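Local coordinates for ABC transporter substrate-binding protein-branched chain amino acid transport (Streptococcus pneumoniae, PDB 4GNR) that binds isoleucine and probably hands branched-chain amino acids to a membrane ABC transporter for uptake into the cell, at residues A78-A83 / H291-A296; G130-N135 / K333-M338; V146-D151 / G159-F164; F254-E259 / A266-Y271. All coordinates share one frame; numbering follows the deposited sequence.

Contact 1 of 4, residues A78-A83 / H291-A296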
loop_
_atom_site.group_PDB
_atom_site.type_symbol
_atom_site.label_atom_id
_atom_site.label_comp_id
_atom_site.label_asym_id
_atom_site.label_seq_id
_atom_site.Cartn_x
_atom_site.Cartn_y
_atom_site.Cartn_z
ATOM N N ALA A 78 -17.442 -11.350 2.667
ATOM C CA ALA A 78 -16.013 -11.098 2.461
ATOM C C ALA A 78 -15.737 -9.669 2.907
ATOM O O ALA A 78 -16.660 -8.845 2.879
ATOM C CB ALA A 78 -15.643 -11.263 0.992
ATOM N N VAL A 79 -14.491 -9.388 3.273
ATOM C CA VAL A 79 -14.084 -8.044 3.684
ATOM C C VAL A 79 -12.868 -7.629 2.837
ATOM O O VAL A 79 -11.950 -8.418 2.646
ATOM C CB VAL A 79 -13.696 -7.998 5.171
ATOM C CG1 VAL A 79 -13.176 -6.611 5.576
ATOM C CG2 VAL A 79 -14.887 -8.392 6.061
ATOM N N VAL A 80 -12.924 -6.389 2.339
ATOM C CA VAL A 80 -11.808 -5.755 1.617
ATOM C C VAL A 80 -11.269 -4.651 2.535
ATOM O O VAL A 80 -12.037 -3.803 3.003
ATOM C CB VAL A 80 -12.217 -5.213 0.257
ATOM C CG1 VAL A 80 -10.997 -4.681 -0.491
ATOM C CG2 VAL A 80 -12.922 -6.272 -0.569
ATOM N N GLY A 81 -9.949 -4.642 2.735
ATOM C CA GLY A 81 -9.308 -3.757 3.687
ATOM C C GLY A 81 -9.163 -4.477 5.030
ATOM O O GLY A 81 -9.852 -5.465 5.277
ATOM N N PRO A 82 -8.341 -3.936 5.947
ATOM C CA PRO A 82 -7.658 -2.648 5.864
ATOM C C PRO A 82 -6.523 -2.503 4.863
ATOM O O PRO A 82 -6.047 -3.473 4.269
ATOM C CB PRO A 82 -7.090 -2.458 7.293
ATOM C CG PRO A 82 -7.996 -3.302 8.166
ATOM C CD PRO A 82 -8.276 -4.495 7.309
ATOM N N ALA A 83 -6.109 -1.261 4.695
ATOM C CA ALA A 83 -4.997 -0.924 3.810
ATOM C C ALA A 83 -3.615 -1.163 4.439
ATOM O O ALA A 83 -2.656 -1.499 3.737
ATOM C CB ALA A 83 -5.082 0.557 3.403
ATOM N N HIS A 291 -12.241 -7.266 -7.692
ATOM C CA HIS A 291 -12.428 -8.236 -8.774
ATOM C C HIS A 291 -12.036 -9.646 -8.346
ATOM O O HIS A 291 -12.690 -10.618 -8.750
ATOM C CB HIS A 291 -11.676 -7.804 -10.035
ATOM C CG HIS A 291 -12.431 -6.821 -10.835
ATOM N ND1 HIS A 291 -13.436 -7.235 -11.677
ATOM C CD2 HIS A 291 -12.389 -5.478 -10.914
ATOM C CE1 HIS A 291 -13.977 -6.189 -12.263
ATOM N NE2 HIS A 291 -13.360 -5.106 -11.828
ATOM N N LEU A 292 -10.967 -9.786 -7.579
ATOM C CA LEU A 292 -10.556 -11.104 -7.089
ATOM C C LEU A 292 -11.688 -11.733 -6.256
ATOM O O LEU A 292 -12.004 -12.928 -6.403
ATOM C CB LEU A 292 -9.281 -10.985 -6.241
ATOM C CG LEU A 292 -7.999 -10.803 -7.064
ATOM C CD1 LEU A 292 -6.882 -10.222 -6.236
ATOM C CD2 LEU A 292 -7.576 -12.145 -7.674
ATOM N N VAL A 293 -12.268 -10.949 -5.360
ATOM C CA VAL A 293 -13.377 -11.421 -4.506
ATOM C C VAL A 293 -14.614 -11.734 -5.352
ATOM O O VAL A 293 -15.251 -12.777 -5.152
ATOM C CB VAL A 293 -13.692 -10.412 -3.407
ATOM C CG1 VAL A 293 -14.994 -10.750 -2.686
ATOM C CG2 VAL A 293 -12.516 -10.313 -2.416
ATOM N N ALA A 294 -14.977 -10.834 -6.273
ATOM C CA ALA A 294 -16.164 -11.033 -7.101
ATOM C C ALA A 294 -16.028 -12.301 -7.940
ATOM O O ALA A 294 -16.979 -13.075 -8.065
ATOM C CB ALA A 294 -16.398 -9.813 -7.955
ATOM N N ASN A 295 -14.854 -12.530 -8.515
ATOM C CA ASN A 295 -14.642 -13.728 -9.291
ATOM C C ASN A 295 -14.770 -14.968 -8.393
ATOM O O ASN A 295 -15.370 -15.968 -8.792
ATOM C CB ASN A 295 -13.275 -13.694 -9.981
ATOM C CG ASN A 295 -13.215 -12.722 -11.122
ATOM O OD1 ASN A 295 -14.222 -12.182 -11.583
ATOM N ND2 ASN A 295 -12.014 -12.476 -11.580
ATOM N N ALA A 296 -14.181 -14.902 -7.201
ATOM C CA ALA A 296 -14.227 -16.009 -6.240
ATOM C C ALA A 296 -15.643 -16.298 -5.749
ATOM O O ALA A 296 -15.948 -17.413 -5.349
ATOM C CB ALA A 296 -13.294 -15.731 -5.080
#

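Contact 2 of 4, residues G130-N135 / K333-M338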
loop_
_atom_site.group_PDB
_atom_site.type_symbol
_atom_site.label_atom_id
_atom_site.label_comp_id
_atom_site.label_asym_id
_atom_site.label_seq_id
_atom_site.Cartn_x
_atom_site.Cartn_y
_atom_site.Cartn_z
ATOM N N GLY A 130 12.840 -3.523 1.146
ATOM C CA GLY A 130 14.164 -3.126 1.660
ATOM C C GLY A 130 15.307 -3.542 0.750
ATOM O O GLY A 130 16.290 -2.814 0.592
ATOM N N LYS A 131 15.178 -4.721 0.153
ATOM C CA LYS A 131 16.193 -5.239 -0.781
ATOM C C LYS A 131 16.252 -4.379 -2.036
ATOM O O LYS A 131 17.325 -4.039 -2.518
ATOM C CB LYS A 131 15.887 -6.695 -1.164
ATOM C CG LYS A 131 16.072 -7.705 -0.071
ATOM C CD LYS A 131 15.512 -9.058 -0.460
ATOM C CE LYS A 131 15.642 -10.084 0.616
ATOM N NZ LYS A 131 14.895 -11.268 0.160
ATOM N N ILE A 132 15.073 -4.047 -2.568
ATOM C CA ILE A 132 15.007 -3.192 -3.754
ATOM C C ILE A 132 15.622 -1.821 -3.451
ATOM O O ILE A 132 16.382 -1.279 -4.256
ATOM C CB ILE A 132 13.574 -3.065 -4.235
ATOM C CG1 ILE A 132 13.149 -4.380 -4.923
ATOM C CG2 ILE A 132 13.427 -1.869 -5.175
ATOM C CD1 ILE A 132 11.647 -4.391 -5.236
ATOM N N ILE A 133 15.265 -1.236 -2.305
ATOM C CA ILE A 133 15.816 0.067 -1.954
ATOM C C ILE A 133 17.350 -0.019 -1.869
ATOM O O ILE A 133 18.062 0.840 -2.390
ATOM C CB ILE A 133 15.163 0.618 -0.674
ATOM C CG1 ILE A 133 13.686 0.965 -0.944
ATOM C CG2 ILE A 133 15.913 1.853 -0.173
ATOM C CD1 ILE A 133 12.850 1.203 0.316
ATOM N N SER A 134 17.865 -1.022 -1.180
ATOM C CA SER A 134 19.330 -1.202 -1.096
ATOM C C SER A 134 19.969 -1.320 -2.489
ATOM O O SER A 134 20.950 -0.635 -2.807
ATOM C CB SER A 134 19.688 -2.431 -0.277
ATOM O OG SER A 134 21.096 -2.579 -0.158
ATOM N N ASN A 135 19.410 -2.179 -3.338
ATOM C CA ASN A 135 19.973 -2.342 -4.683
ATOM C C ASN A 135 19.933 -1.039 -5.484
ATOM O O ASN A 135 20.883 -0.690 -6.177
ATOM C CB ASN A 135 19.193 -3.411 -5.475
ATOM C CG ASN A 135 19.329 -4.823 -4.924
ATOM O OD1 ASN A 135 20.214 -5.122 -4.119
ATOM N ND2 ASN A 135 18.448 -5.712 -5.394
ATOM N N LYS A 333 4.258 -9.594 -7.083
ATOM C CA LYS A 333 3.746 -8.430 -7.765
ATOM C C LYS A 333 4.899 -7.663 -8.402
ATOM O O LYS A 333 6.008 -7.598 -7.853
ATOM C CB LYS A 333 3.024 -7.477 -6.814
ATOM C CG LYS A 333 1.806 -8.070 -6.131
ATOM C CD LYS A 333 0.652 -8.407 -7.088
ATOM C CE LYS A 333 0.060 -7.207 -7.753
ATOM N NZ LYS A 333 -1.135 -7.599 -8.531
ATOM N N THR A 334 4.616 -7.060 -9.548
ATOM C CA THR A 334 5.585 -6.176 -10.192
ATOM C C THR A 334 5.752 -4.924 -9.322
ATOM O O THR A 334 4.789 -4.373 -8.769
ATOM C CB THR A 334 5.102 -5.769 -11.572
ATOM O OG1 THR A 334 4.979 -6.959 -12.360
ATOM C CG2 THR A 334 6.044 -4.777 -12.250
ATOM N N ALA A 335 6.991 -4.477 -9.212
ATOM C CA ALA A 335 7.324 -3.263 -8.483
ATOM C C ALA A 335 8.078 -2.320 -9.415
ATOM O O ALA A 335 8.792 -2.733 -10.327
ATOM C CB ALA A 335 8.162 -3.566 -7.249
ATOM N N TYR A 336 7.901 -1.039 -9.137
ATOM C CA TYR A 336 8.545 0.036 -9.843
ATOM C C TYR A 336 9.208 0.984 -8.869
ATOM O O TYR A 336 8.740 1.174 -7.744
ATOM C CB TYR A 336 7.502 0.902 -10.594
ATOM C CG TYR A 336 6.627 0.109 -11.533
ATOM C CD1 TYR A 336 5.443 -0.443 -11.084
ATOM C CD2 TYR A 336 6.974 -0.098 -12.862
ATOM C CE1 TYR A 336 4.625 -1.186 -11.900
ATOM C CE2 TYR A 336 6.160 -0.851 -13.698
ATOM C CZ TYR A 336 4.979 -1.383 -13.202
ATOM O OH TYR A 336 4.123 -2.123 -13.994
ATOM N N MET A 337 10.350 1.535 -9.268
ATOM C CA MET A 337 10.976 2.627 -8.519
ATOM C C MET A 337 10.593 3.871 -9.337
ATOM O O MET A 337 10.921 3.980 -10.529
ATOM C CB MET A 337 12.476 2.521 -8.394
ATOM C CG MET A 337 13.036 3.622 -7.492
ATOM S SD MET A 337 12.575 3.507 -5.744
ATOM C CE MET A 337 13.646 2.156 -5.197
ATOM N N MET A 338 9.874 4.780 -8.695
ATOM C CA MET A 338 9.399 6.015 -9.293
ATOM C C MET A 338 10.409 7.132 -9.042
ATOM O O MET A 338 10.956 7.236 -7.961
ATOM C CB MET A 338 8.054 6.431 -8.645
ATOM C CG MET A 338 7.035 5.315 -8.561
ATOM S SD MET A 338 6.420 4.766 -10.152
ATOM C CE MET A 338 4.834 5.583 -10.200
#

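Contact 3 of 4, residues V146-D151 / G159-F164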
loop_
_atom_site.group_PDB
_atom_site.type_symbol
_atom_site.label_atom_id
_atom_site.label_comp_id
_atom_site.label_asym_id
_atom_site.label_seq_id
_atom_site.Cartn_x
_atom_site.Cartn_y
_atom_site.Cartn_z
ATOM N N VAL A 146 24.926 6.413 3.151
ATOM C CA VAL A 146 23.528 6.818 3.269
ATOM C C VAL A 146 23.185 7.112 4.724
ATOM O O VAL A 146 23.873 6.702 5.661
ATOM C CB VAL A 146 22.516 5.721 2.821
ATOM C CG1 VAL A 146 22.742 5.347 1.366
ATOM C CG2 VAL A 146 22.566 4.520 3.757
ATOM N N VAL A 147 22.116 7.890 4.858
ATOM C CA VAL A 147 21.466 8.136 6.100
ATOM C C VAL A 147 20.181 7.247 6.077
ATOM O O VAL A 147 19.493 7.186 5.087
ATOM C CB VAL A 147 21.010 9.591 6.300
ATOM C CG1 VAL A 147 20.123 9.744 7.522
ATOM C CG2 VAL A 147 22.212 10.522 6.381
ATOM N N LEU A 148 19.883 6.574 7.181
ATOM C CA LEU A 148 18.668 5.749 7.363
ATOM C C LEU A 148 17.865 6.492 8.458
ATOM O O LEU A 148 18.397 6.727 9.563
ATOM C CB LEU A 148 19.006 4.315 7.745
ATOM C CG LEU A 148 17.838 3.337 7.904
ATOM C CD1 LEU A 148 16.957 3.269 6.638
ATOM C CD2 LEU A 148 18.368 1.951 8.282
ATOM N N TYR A 149 16.604 6.833 8.160
ATOM C CA TYR A 149 15.748 7.653 9.073
ATOM C C TYR A 149 14.396 6.973 9.090
ATOM O O TYR A 149 13.658 7.043 8.125
ATOM C CB TYR A 149 15.768 9.082 8.543
ATOM C CG TYR A 149 15.155 10.153 9.428
ATOM C CD1 TYR A 149 15.283 10.125 10.795
ATOM C CD2 TYR A 149 14.631 11.294 8.864
ATOM C CE1 TYR A 149 14.795 11.190 11.593
ATOM C CE2 TYR A 149 14.157 12.351 9.642
ATOM C CZ TYR A 149 14.244 12.294 11.001
ATOM O OH TYR A 149 13.798 13.336 11.781
ATOM N N THR A 150 14.064 6.365 10.218
ATOM C CA THR A 150 12.914 5.471 10.287
ATOM C C THR A 150 11.880 5.761 11.357
ATOM O O THR A 150 12.215 6.233 12.452
ATOM C CB THR A 150 13.511 4.018 10.603
ATOM O OG1 THR A 150 14.533 3.682 9.661
ATOM C CG2 THR A 150 12.480 2.922 10.627
ATOM N N ASP A 151 10.618 5.452 11.027
ATOM C CA ASP A 151 9.484 5.598 11.970
ATOM C C ASP A 151 9.650 4.460 12.967
ATOM O O ASP A 151 9.274 3.318 12.703
ATOM C CB ASP A 151 8.143 5.481 11.231
ATOM C CG ASP A 151 6.924 5.621 12.141
ATOM O OD1 ASP A 151 7.090 5.723 13.391
ATOM O OD2 ASP A 151 5.790 5.613 11.552
ATOM N N GLY A 159 10.446 -3.011 9.498
ATOM C CA GLY A 159 10.669 -4.163 8.614
ATOM C C GLY A 159 11.465 -3.773 7.370
ATOM O O GLY A 159 12.381 -4.474 6.951
ATOM N N ILE A 160 11.105 -2.649 6.763
ATOM C CA ILE A 160 11.849 -2.156 5.606
ATOM C C ILE A 160 13.299 -1.836 6.039
ATOM O O ILE A 160 14.261 -2.208 5.374
ATOM C CB ILE A 160 11.170 -0.926 4.973
ATOM C CG1 ILE A 160 9.801 -1.312 4.412
ATOM C CG2 ILE A 160 12.085 -0.326 3.900
ATOM C CD1 ILE A 160 9.063 -0.156 3.765
ATOM N N ALA A 161 13.442 -1.147 7.169
ATOM C CA ALA A 161 14.777 -0.779 7.661
ATOM C C ALA A 161 15.645 -2.024 7.926
ATOM O O ALA A 161 16.833 -2.053 7.571
ATOM C CB ALA A 161 14.672 0.081 8.899
ATOM N N LYS A 162 15.051 -3.039 8.558
ATOM C CA LYS A 162 15.790 -4.286 8.857
ATOM C C LYS A 162 16.341 -4.907 7.572
ATOM O O LYS A 162 17.515 -5.289 7.487
ATOM C CB LYS A 162 14.901 -5.276 9.617
ATOM C CG LYS A 162 15.533 -6.635 9.889
ATOM C CD LYS A 162 14.552 -7.571 10.602
ATOM C CE LYS A 162 15.134 -8.952 10.854
ATOM N NZ LYS A 162 14.918 -9.862 9.702
ATOM N N SER A 163 15.477 -5.013 6.568
ATOM C CA SER A 163 15.891 -5.586 5.298
ATOM C C SER A 163 16.959 -4.733 4.597
ATOM O O SER A 163 17.929 -5.258 4.026
ATOM C CB SER A 163 14.668 -5.787 4.426
ATOM O OG SER A 163 15.086 -6.217 3.152
ATOM N N PHE A 164 16.764 -3.420 4.630
ATOM C CA PHE A 164 17.738 -2.521 4.050
ATOM C C PHE A 164 19.123 -2.723 4.690
ATOM O O PHE A 164 20.141 -2.866 4.002
ATOM C CB PHE A 164 17.313 -1.060 4.207
ATOM C CG PHE A 164 18.327 -0.105 3.650
ATOM C CD1 PHE A 164 18.340 0.211 2.299
ATOM C CD2 PHE A 164 19.321 0.429 4.454
ATOM C CE1 PHE A 164 19.301 1.033 1.769
ATOM C CE2 PHE A 164 20.297 1.261 3.905
ATOM C CZ PHE A 164 20.273 1.561 2.559
#

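Contact 4 of 4, residues F254-E259 / A266-Y271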
loop_
_atom_site.group_PDB
_atom_site.type_symbol
_atom_site.label_atom_id
_atom_site.label_comp_id
_atom_site.label_asym_id
_atom_site.label_seq_id
_atom_site.Cartn_x
_atom_site.Cartn_y
_atom_site.Cartn_z
ATOM N N PHE A 254 2.170 0.240 -9.223
ATOM C CA PHE A 254 1.347 0.664 -10.354
ATOM C C PHE A 254 2.034 1.814 -11.081
ATOM O O PHE A 254 2.477 2.769 -10.452
ATOM C CB PHE A 254 -0.051 1.140 -9.852
ATOM C CG PHE A 254 -1.025 1.541 -10.971
ATOM C CD1 PHE A 254 -1.526 0.575 -11.815
ATOM C CD2 PHE A 254 -1.452 2.836 -11.156
ATOM C CE1 PHE A 254 -2.400 0.876 -12.839
ATOM C CE2 PHE A 254 -2.351 3.139 -12.184
ATOM C CZ PHE A 254 -2.800 2.141 -13.032
ATOM N N SER A 255 2.125 1.692 -12.397
ATOM C CA SER A 255 2.719 2.725 -13.230
ATOM C C SER A 255 1.891 2.974 -14.469
ATOM O O SER A 255 1.431 2.054 -15.120
ATOM C CB SER A 255 4.113 2.338 -13.708
ATOM O OG SER A 255 4.630 3.279 -14.647
ATOM N N THR A 256 1.756 4.255 -14.789
ATOM C CA THR A 256 1.025 4.731 -15.993
ATOM C C THR A 256 1.917 4.993 -17.229
ATOM O O THR A 256 1.441 5.482 -18.269
ATOM C CB THR A 256 0.290 6.095 -15.771
ATOM O OG1 THR A 256 1.241 7.170 -15.730
ATOM C CG2 THR A 256 -0.542 6.075 -14.539
ATOM N N THR A 257 3.201 4.680 -17.142
ATOM C CA THR A 257 4.075 4.902 -18.298
ATOM C C THR A 257 4.985 3.777 -18.749
ATOM O O THR A 257 5.269 3.624 -19.949
ATOM C CB THR A 257 5.068 6.044 -18.023
ATOM O OG1 THR A 257 5.928 5.699 -16.926
ATOM C CG2 THR A 257 4.324 7.347 -17.744
ATOM N N VAL A 258 5.480 2.992 -17.801
ATOM C CA VAL A 258 6.406 1.921 -18.181
ATOM C C VAL A 258 5.675 0.600 -18.268
ATOM O O VAL A 258 4.983 0.193 -17.333
ATOM C CB VAL A 258 7.678 1.825 -17.273
ATOM C CG1 VAL A 258 7.329 1.350 -15.876
ATOM C CG2 VAL A 258 8.682 0.872 -17.894
ATOM N N GLU A 259 5.836 -0.044 -19.423
ATOM C CA GLU A 259 5.216 -1.338 -19.720
ATOM C C GLU A 259 3.777 -1.290 -19.229
ATOM O O GLU A 259 3.372 -2.039 -18.318
ATOM C CB GLU A 259 5.986 -2.453 -19.005
ATOM C CG GLU A 259 7.448 -2.555 -19.422
ATOM C CD GLU A 259 8.220 -3.603 -18.633
ATOM O OE1 GLU A 259 7.704 -4.089 -17.602
ATOM O OE2 GLU A 259 9.363 -3.922 -19.030
ATOM N N ALA A 266 -7.193 1.240 -19.073
ATOM C CA ALA A 266 -8.640 1.310 -18.913
ATOM C C ALA A 266 -9.005 1.815 -17.521
ATOM O O ALA A 266 -9.943 2.584 -17.362
ATOM C CB ALA A 266 -9.301 -0.028 -19.169
ATOM N N PHE A 267 -8.279 1.364 -16.503
ATOM C CA PHE A 267 -8.523 1.790 -15.129
ATOM C C PHE A 267 -8.200 3.260 -14.934
ATOM O O PHE A 267 -8.977 3.993 -14.318
ATOM C CB PHE A 267 -7.716 0.921 -14.171
ATOM C CG PHE A 267 -7.702 1.430 -12.757
ATOM C CD1 PHE A 267 -8.790 1.249 -11.907
ATOM C CD2 PHE A 267 -6.600 2.120 -12.291
ATOM C CE1 PHE A 267 -8.763 1.769 -10.634
ATOM C CE2 PHE A 267 -6.572 2.619 -11.013
ATOM C CZ PHE A 267 -7.654 2.447 -10.192
ATOM N N LEU A 268 -7.072 3.714 -15.472
ATOM C CA LEU A 268 -6.696 5.125 -15.353
ATOM C C LEU A 268 -7.826 5.990 -15.941
ATOM O O LEU A 268 -8.272 6.977 -15.347
ATOM C CB LEU A 268 -5.366 5.369 -16.073
ATOM C CG LEU A 268 -4.843 6.806 -16.069
ATOM C CD1 LEU A 268 -4.630 7.293 -14.659
ATOM C CD2 LEU A 268 -3.547 6.907 -16.884
ATOM N N ASP A 269 -8.270 5.623 -17.147
ATOM C CA ASP A 269 -9.352 6.364 -17.808
ATOM C C ASP A 269 -10.650 6.341 -16.982
ATOM O O ASP A 269 -11.277 7.395 -16.746
ATOM C CB ASP A 269 -9.653 5.796 -19.212
ATOM C CG ASP A 269 -8.523 6.036 -20.226
ATOM O OD1 ASP A 269 -7.582 6.810 -19.927
ATOM O OD2 ASP A 269 -8.594 5.428 -21.310
ATOM N N ALA A 270 -11.015 5.153 -16.495
ATOM C CA ALA A 270 -12.273 5.001 -15.758
ATOM C C ALA A 270 -12.247 5.769 -14.436
ATOM O O ALA A 270 -13.247 6.373 -14.043
ATOM C CB ALA A 270 -12.595 3.544 -15.505
ATOM N N TYR A 271 -11.116 5.733 -13.748
ATOM C CA TYR A 271 -10.976 6.417 -12.464
ATOM C C TYR A 271 -11.041 7.936 -12.690
ATOM O O TYR A 271 -11.704 8.660 -11.940
ATOM C CB TYR A 271 -9.681 5.960 -11.787
ATOM C CG TYR A 271 -9.527 6.417 -10.346
ATOM C CD1 TYR A 271 -9.786 5.539 -9.293
ATOM C CD2 TYR A 271 -9.122 7.708 -10.031
ATOM C CE1 TYR A 271 -9.621 5.928 -7.976
ATOM C CE2 TYR A 271 -8.945 8.094 -8.714
ATOM C CZ TYR A 271 -9.197 7.197 -7.692
ATOM O OH TYR A 271 -9.031 7.539 -6.370
#

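Contact 1 of 4, residues A78-A83 / H291-A296
Val293 reaches from helix 281-297 to strand 78-80 with its two methyls spread like a fork, one for each of the two residues on the near face of the strand. CG1 lies anti to the backbone N (chi1 169°) and comes within 3.8 Å of Ala78 CB, a normal van der Waals contact. The other prong, CG2, is turned toward Val80, where Val293 CG2 and Val80 CG2 lie 4.5 Å apart, a looser approach. The pleat explains the pairing: Ala78 and Val80 turn their CB atoms to the helix, whereas Val79 between them points away and touches Leu102. Alanine's short side chain suits the place where the helix comes nearest, the CA atoms of Ala78 and Val293 being 7.5 Å apart, and the branched valines reach across the wider separation at Val80. Ile103 of the neighbouring strand 102-104 touches both Val80 and Val293, and thus joins the same apolar layer. Past the strand, the chain continues through Gly81, which has a positive phi, and a cis peptide before Pro82 to Ala83, which lines the isoleucine pocket. With methyl groups alone meeting across this interface, helix and strand are held by shape and by the exclusion of water, without directional bonds.

Contact 2 of 4, residues G130-N135 / K333-M338
Met337 and Ile132 bury the most surface here, lying alongside one another and pointing opposite ways between strand 335-341 and helix 126-139. A chi1 of -175° sends the methionine chain straight out from the strand, after which it bends at both following torsions. These bends bring the terminal methyl up to the helix, where Met337 CE sits 4.0 Å from Ile132 CG2. The same methyl lies 4.4 Å from Ile133 CG1, so it rests beside two successive residues of the helix; an unbranched, flexible side chain is well suited to such a place. Ile132 uses both of its branches. While CG2 meets the methionine, the longer arm runs toward the start of the strand and ends with Ile132 CD1 4.1 Å from Ala335 CB. Ala335, third in buried surface, is small and lets this arm lie against the strand. Tyr336, between the two contact residues, faces the other way, as the alternation of a strand requires. Ile132 also touches Ile251 and Val351, so it spans strand 335-341 and its neighbours on either side. The axes of residues 130-135 and 335-338 approach to 10.4 Å at a signed crossing angle of -43°, with all the touching side chains buried. Such an apolar layer between a helix and a central sheet is characteristic of the alpha/beta sandwich domains of type I periplasmic binding proteins.

Contact 3 of 4, residues V146-D151 / G159-F164
Phe164 and Ala161 of helix 155-167 pack on Val146, Leu148 and Thr150 of strand 145-151, the first strand and the helix of a beta-alpha-beta unit completed by strand 171-178. Segment 159-164 runs nearly antiparallel to strand residues 146-151, the two axes at 153° and 9.1 Å apart at their closest. Phe164 can be followed outward. Its CB points at the strand, and an extended first torsion (chi1 178°) carries the ring on between strand and neighbouring helix. On one flank, CD2 of Phe164 is 4.2 Å from Leu148 CD2, which approaches the ring obliquely. Further out, CE2 and then CZ meet a valine methyl: Val146 CG2 touches the rim of the ring, close to the ring plane, 3.9 Å from Phe164 CZ, the two side chains reaching toward each other from strand and helix. On the other flank, CD1 and CE1 of Phe164 pack on Ile133 and Ser134, so helix 126-139 closes that side of the ring. A large flat residue thus fills the wider end of the contact. At the narrower end the helix offers only the methyl of Ala161, small enough for the CA atoms of Thr150 and Ala161 to come within 7.0 Å. Leu148 CD2 bridges the two ends, touching Ala161 CB as well as the ring, and Thr150 straddles the same methyl, with OG1 3.7 Å and CG2 4.0 Å from Ala161 CB.

Contact 4 of 4, residues F254-E259 / A266-Y271
An aromatic pair, Phe254 with Phe267, and a methyl contact of Thr256 with Leu268 fasten the loop that follows strand 248-252 to helix 262-275, the next helix in the chain. The phenyl rings form an offset edge-to-face stack: Phe267 turns its edge toward the face of Phe254, the planes stand at 88°, and the centroids are 5.8 Å apart. The nearest atoms are Phe254 CZ and Phe267 CD2, 3.9 Å from each other. Phenylalanine suits this buried end: it is apolar, and the slightly positive C-H edge of one ring meets the electron-rich face of the other. Val319 and Ala284 touch both rings and extend the apolar cluster. The arrangement is consistent with one of the chain's crossings between the two lobes of the periplasmic binding protein fold, for strand 248-252 belongs to the seven-stranded mixed sheet, whereas Phe267 and Tyr271 also pack on Leu33 of helix 21-40, beside the five-stranded parallel sheet. Nearer solvent, Thr256 and Leu268 meet at about a right angle. The threonine hydroxyl lies between the backbone N and the carbonyl carbon (chi1 73°), which leaves the methyl for the helix: Thr256 CG2 is 3.9 Å from Leu268 CD2. The loop itself is curled by Ser255, just before Thr256, whose OG accepts from two backbone amides, Thr257 N at 3.2 Å and Val258 N at 3.3 Å from Ser255 OG. The first bond makes an ST turn and the second an ST motif, both nearly straight, with N-H...OG angles of at least 170°.

In the fold
Contacts 1 and 3 lie 31 Å apart between centres, on opposite sides of the chain's centre: contact 1 on the five-stranded parallel sheet, contact 3 on the seven-stranded mixed sheet. Contact 2 covers the same mixed sheet, 14 Å from contact 3, and the two touch through helices 126-139 and 155-167. Contact 4 reaches contact 2 through Tyr336, which packs on Ser255 and Phe254, and its helix 262-275 leads on to helix 281-297 of contact 1. Along the chain, contacts 3 and 4 follow one another between the halves of both other contacts, whose segments alternate. The chain thus passes repeatedly between two lobes, consistent with the bilobed architecture that holds isoleucine in its cleft.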